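Side-chain contacts in putative Hit-like protein involved in cell-cycle regulation (Streptococcus mutans, PDB 3L7X), which is a zinc-binding member of the histidine triad family, probably a nucleotide-binding hydrolase that works through a histidine-AMP intermediate, with a putative link to cell-cycle regulation: residues D64-Q67 and G71-L74; R104-A109 and L136-A141. All blocks are in the same frame, centred on the assembly; numbering follows the deposited sequence.

Contact 1 (D64-Q67 and G71-L74); sequences DISQ and GHTL
Asp64 packs alongside His72 in the loop that joins antiparallel strands 59-63 and 73-77 of the HIT-domain sheet. The loop begins with a type I beta turn from Asp64 to Gln67, in which Asp64 carries the side-chain contact with the segment 71-74 and Ser66 adds a small share.

The main side-chain interaction is a CH-pi contact. Asp64 CB sits almost centrally over one face of the His72 imidazole, 3.6 Å from its centroid and close to the ring normal. Both side chains have CG anti to the backbone N (chi1 -170° and 173°), and they run alongside each other in the same direction. The carboxylate is stacked nearly parallel to the ring, the planes 5° apart. Asp64 CG lies 3.6 Å from His72 NE2. The His72 ring also meets that of His135 on strand 134-139, at a shallow angle, which connects His72 with the last residue of the predicted histidine triad motif. Phe150 of the second subunit packs on His72 as well.

Hydrogen bonds hold the two backbones together and fix the carboxylate of Asp64. Across the segments, Asp64 N donates to His72 O over 2.9 Å. Within the turn, Asp64 OD1 takes two bonds: Ser66 N reaches its anti lone pair, completing an Asx turn, while Ser66 OG comes from above the carboxylate plane at 2.7 Å. This double grip holds the carboxylate in its rotation over the imidazole.

The second carboxylate oxygen, OD2, lies in van der Waals contact with Leu74, which also touches His135. Leu74 crosses Asp64 at a slant, its CD1 3.6 Å from Asp64 OD2.

Contact 2 (R104-A109 and L136-A141); sequences RALQKA and LVPRFA
A buried, wholly apolar helix-to-sheet contact joins Leu106 of helix 99-110 to Leu136 and Pro138 of strand 134-139, on one face of the antiparallel sheet of the HIT domain. The strand begins within the last two residues of the predicted histidine triad motif and lies between strands 73-77 and 114-121, so the helix is packed against an inner part of the sheet. Leu136 and Pro138, two residues apart on the strand, both point toward the helix, while Val137 between them points away, the alternation expected of an extended chain.

Leu106 reaches both residues. Its CG stands anti to the backbone N (chi1 -164°), which carries the isobutyl group toward the strand. There CD2 touches both residues, and CG adds a second contact to Pro138. The CD2 methyl meets Leu136 near the base of that side chain, 3.6 Å from CB, and approaches Leu136 CD1 less closely, at 4.1 Å; the two leucines meet at an oblique angle. Pro138, by contrast, offers the outer corner of its ring, and its side chain and that of Leu106 cross roughly at a right angle.

Other residues of the helix extend the same packing, Ile99 and Ile102 against Leu136 and Thr110 against Pro138. Leu106 also rests on Thr73 of the neighbouring strand, and Ile167 of the second subunit packs on it, which places the helix side of the contact at the dimer interface. At the proline, Pro138 CG lies 3.6 Å from the branch carbon Leu106 CG and 3.8 Å from Leu106 CD2.

Overall arrangement
Contact 1 closes in the chain before contact 2 opens, and their centres lie 11 Å apart, on the same side of the centre of the chain. They share one antiparallel sheet, in which strands 73-77 and 134-139 are neighbours; the two contacts meet directly where Thr73 O lies 2.8 Å from Leu136 N, a probable hydrogen bond. Leu106 of contact 2 also packs on the segment 71-74. The loop of contact 1 and the helix of contact 2 are thereby joined through the strands next to the predicted active-site histidine, His133. Both contacts touch the second subunit, so this region of the HIT domain contributes to the dimer interface.

Contact 1 (D64-Q67 and G71-L74)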
loop_
_atom_site.group_PDB
_atom_site.type_symbol
_atom_site.label_atom_id
_atom_site.label_comp_id
_atom_site.label_asym_id
_atom_site.label_seq_id
_atom_site.Cartn_x
_atom_site.Cartn_y
_atom_site.Cartn_z
ATOM N N ASP A 64 -4.147 13.954 -6.489
ATOM C CA ASP A 64 -2.775 14.388 -6.709
ATOM C C ASP A 64 -2.762 15.309 -7.928
ATOM O O ASP A 64 -3.217 14.946 -8.997
ATOM C CB ASP A 64 -1.870 13.158 -6.955
ATOM C CG ASP A 64 -0.408 13.552 -6.937
ATOM O OD1 ASP A 64 0.036 14.428 -7.766
ATOM O OD2 ASP A 64 0.324 13.087 -6.032
ATOM N N ILE A 65 -2.304 16.554 -7.762
ATOM C CA ILE A 65 -2.392 17.487 -8.822
ATOM C C ILE A 65 -1.678 17.100 -10.097
ATOM O O ILE A 65 -2.057 17.564 -11.188
ATOM C CB ILE A 65 -1.816 18.883 -8.268
ATOM C CG1 ILE A 65 -3.028 19.656 -7.904
ATOM C CG2 ILE A 65 -0.840 19.497 -9.221
ATOM C CD1 ILE A 65 -3.667 19.183 -6.761
ATOM N N SER A 66 -0.717 16.169 -9.990
ATOM C CA SER A 66 0.049 15.766 -11.180
ATOM C C SER A 66 -0.677 14.675 -11.991
ATOM O O SER A 66 -0.276 14.377 -13.113
ATOM C CB SER A 66 1.399 15.159 -10.739
ATOM O OG SER A 66 1.220 13.827 -10.105
ATOM N N GLN A 67 -1.688 14.078 -11.387
ATOM C CA GLN A 67 -2.584 13.078 -12.061
ATOM C C GLN A 67 -1.798 12.051 -12.905
ATOM O O GLN A 67 -1.865 12.068 -14.184
ATOM C CB GLN A 67 -3.602 13.815 -12.956
ATOM C CG GLN A 67 -4.679 14.582 -12.177
ATOM C CD GLN A 67 -5.576 13.639 -11.376
ATOM O OE1 GLN A 67 -5.305 13.364 -10.210
ATOM N NE2 GLN A 67 -6.600 13.124 -12.009
ATOM N N GLY A 71 -7.759 10.455 -11.875
ATOM C CA GLY A 71 -8.235 10.068 -10.567
ATOM C C GLY A 71 -7.176 9.728 -9.560
ATOM O O GLY A 71 -7.508 9.380 -8.451
ATOM N N HIS A 72 -5.902 9.876 -9.923
ATOM C CA HIS A 72 -4.776 9.600 -9.011
ATOM C C HIS A 72 -5.044 10.419 -7.751
ATOM O O HIS A 72 -5.253 11.669 -7.830
ATOM C CB HIS A 72 -3.521 10.067 -9.741
ATOM C CG HIS A 72 -2.227 10.043 -8.976
ATOM N ND1 HIS A 72 -1.957 9.320 -7.812
ATOM C CD2 HIS A 72 -1.072 10.666 -9.302
ATOM C CE1 HIS A 72 -0.675 9.511 -7.478
ATOM N NE2 HIS A 72 -0.127 10.293 -8.392
ATOM N N THR A 73 -5.034 9.728 -6.584
ATOM C CA THR A 73 -5.440 10.360 -5.303
ATOM C C THR A 73 -4.394 10.052 -4.261
ATOM O O THR A 73 -3.786 8.950 -4.321
ATOM C CB THR A 73 -6.851 9.718 -4.838
ATOM O OG1 THR A 73 -7.850 10.209 -5.731
ATOM C CG2 THR A 73 -7.235 10.154 -3.432
ATOM N N LEU A 74 -4.171 10.969 -3.291
ATOM C CA LEU A 74 -3.323 10.644 -2.169
ATOM C C LEU A 74 -4.246 10.565 -0.965
ATOM O O LEU A 74 -5.144 11.415 -0.788
ATOM C CB LEU A 74 -2.247 11.738 -1.825
ATOM C CG LEU A 74 -1.263 12.011 -2.957
ATOM C CD1 LEU A 74 -0.178 12.973 -2.471
ATOM C CD2 LEU A 74 -0.544 10.660 -3.431
#

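Contact 2 (R104-A109 and L136-A141)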
loop_
_atom_site.group_PDB
_atom_site.type_symbol
_atom_site.label_atom_id
_atom_site.label_comp_id
_atom_site.label_asym_id
_atom_site.label_seq_id
_atom_site.Cartn_x
_atom_site.Cartn_y
_atom_site.Cartn_z
ATOM N N ARG A 104 -12.911 2.082 -3.931
ATOM C CA ARG A 104 -14.122 1.631 -4.638
ATOM C C ARG A 104 -14.783 2.830 -5.298
ATOM O O ARG A 104 -15.196 2.757 -6.462
ATOM C CB ARG A 104 -15.081 0.932 -3.704
ATOM C CG ARG A 104 -14.658 -0.513 -3.448
ATOM C CD ARG A 104 -15.740 -1.258 -2.628
ATOM N NE ARG A 104 -15.861 -0.859 -1.216
ATOM C CZ ARG A 104 -15.173 -1.415 -0.236
ATOM N NH1 ARG A 104 -14.204 -2.301 -0.488
ATOM N NH2 ARG A 104 -15.431 -1.022 0.994
ATOM N N ALA A 105 -14.896 3.922 -4.542
ATOM C CA ALA A 105 -15.514 5.146 -5.093
ATOM C C ALA A 105 -14.709 5.682 -6.281
ATOM O O ALA A 105 -15.258 6.092 -7.300
ATOM C CB ALA A 105 -15.650 6.222 -3.988
ATOM N N LEU A 106 -13.387 5.736 -6.142
ATOM C CA LEU A 106 -12.549 6.176 -7.242
ATOM C C LEU A 106 -12.718 5.337 -8.514
ATOM O O LEU A 106 -12.772 5.837 -9.645
ATOM C CB LEU A 106 -11.100 6.138 -6.735
ATOM C CG LEU A 106 -10.005 6.837 -7.439
ATOM C CD1 LEU A 106 -10.373 8.339 -7.587
ATOM C CD2 LEU A 106 -8.739 6.688 -6.534
ATOM N N GLN A 107 -12.773 4.031 -8.324
ATOM C CA GLN A 107 -12.950 3.136 -9.438
ATOM C C GLN A 107 -14.314 3.382 -10.069
ATOM O O GLN A 107 -14.420 3.438 -11.283
ATOM C CB GLN A 107 -12.843 1.657 -9.000
ATOM C CG GLN A 107 -13.153 0.732 -10.198
ATOM C CD GLN A 107 -13.023 -0.742 -9.842
ATOM O OE1 GLN A 107 -13.503 -1.189 -8.774
ATOM N NE2 GLN A 107 -12.404 -1.521 -10.756
ATOM N N LYS A 108 -15.339 3.583 -9.243
ATOM C CA LYS A 108 -16.691 3.801 -9.785
ATOM C C LYS A 108 -16.730 5.121 -10.582
ATOM O O LYS A 108 -17.209 5.193 -11.734
ATOM C CB LYS A 108 -17.715 3.869 -8.644
ATOM C CG LYS A 108 -18.038 2.531 -7.972
ATOM C CD LYS A 108 -19.272 2.658 -7.026
ATOM C CE LYS A 108 -19.113 3.741 -5.909
ATOM N NZ LYS A 108 -18.244 3.433 -4.660
ATOM N N ALA A 109 -16.227 6.189 -9.962
ATOM C CA ALA A 109 -16.250 7.509 -10.603
ATOM C C ALA A 109 -15.502 7.550 -11.926
ATOM O O ALA A 109 -15.948 8.238 -12.864
ATOM C CB ALA A 109 -15.673 8.554 -9.659
ATOM N N LEU A 136 -3.462 6.218 -4.591
ATOM C CA LEU A 136 -4.475 5.305 -5.255
ATOM C C LEU A 136 -4.395 5.694 -6.706
ATOM O O LEU A 136 -4.691 6.828 -7.048
ATOM C CB LEU A 136 -5.874 5.558 -4.709
ATOM C CG LEU A 136 -6.016 5.507 -3.180
ATOM C CD1 LEU A 136 -7.512 5.716 -2.771
ATOM C CD2 LEU A 136 -5.525 4.223 -2.604
ATOM N N VAL A 137 -3.945 4.788 -7.564
ATOM C CA VAL A 137 -3.661 5.111 -8.978
ATOM C C VAL A 137 -4.629 4.239 -9.797
ATOM O O VAL A 137 -4.373 3.013 -10.031
ATOM C CB VAL A 137 -2.220 4.752 -9.355
ATOM C CG1 VAL A 137 -1.932 5.102 -10.804
ATOM C CG2 VAL A 137 -1.199 5.457 -8.405
ATOM N N PRO A 138 -5.715 4.836 -10.268
ATOM C CA PRO A 138 -6.635 4.048 -11.150
ATOM C C PRO A 138 -5.904 3.620 -12.409
ATOM O O PRO A 138 -5.037 4.349 -12.964
ATOM C CB PRO A 138 -7.733 5.087 -11.467
ATOM C CG PRO A 138 -7.767 5.997 -10.192
ATOM C CD PRO A 138 -6.229 6.198 -10.006
ATOM N N ARG A 139 -6.268 2.451 -12.945
ATOM C CA ARG A 139 -5.609 1.925 -14.113
ATOM C C ARG A 139 -6.706 1.626 -15.185
ATOM O O ARG A 139 -7.845 1.240 -14.859
ATOM C CB ARG A 139 -4.837 0.621 -13.794
ATOM C CG ARG A 139 -3.713 0.819 -12.728
ATOM C CD ARG A 139 -2.668 1.811 -13.314
ATOM N NE ARG A 139 -2.054 1.280 -14.575
ATOM C CZ ARG A 139 -1.036 0.416 -14.607
ATOM N NH1 ARG A 139 -0.518 -0.121 -13.485
ATOM N NH2 ARG A 139 -0.524 0.071 -15.779
ATOM N N PHE A 140 -6.375 1.918 -16.437
ATOM C CA PHE A 140 -7.320 1.831 -17.551
ATOM C C PHE A 140 -6.726 0.960 -18.671
ATOM O O PHE A 140 -5.666 1.255 -19.208
ATOM C CB PHE A 140 -7.615 3.266 -18.060
ATOM C CG PHE A 140 -8.093 4.169 -16.994
ATOM C CD1 PHE A 140 -9.463 4.255 -16.707
ATOM C CD2 PHE A 140 -7.179 4.920 -16.228
ATOM C CE1 PHE A 140 -9.942 5.065 -15.711
ATOM C CE2 PHE A 140 -7.651 5.743 -15.225
ATOM C CZ PHE A 140 -9.006 5.833 -14.940
ATOM N N ALA A 141 -7.384 -0.143 -19.013
ATOM C CA ALA A 141 -6.906 -0.905 -20.145
ATOM C C ALA A 141 -6.717 0.034 -21.339
ATOM O O ALA A 141 -5.732 -0.079 -22.053
ATOM C CB ALA A 141 -7.908 -1.985 -20.491
#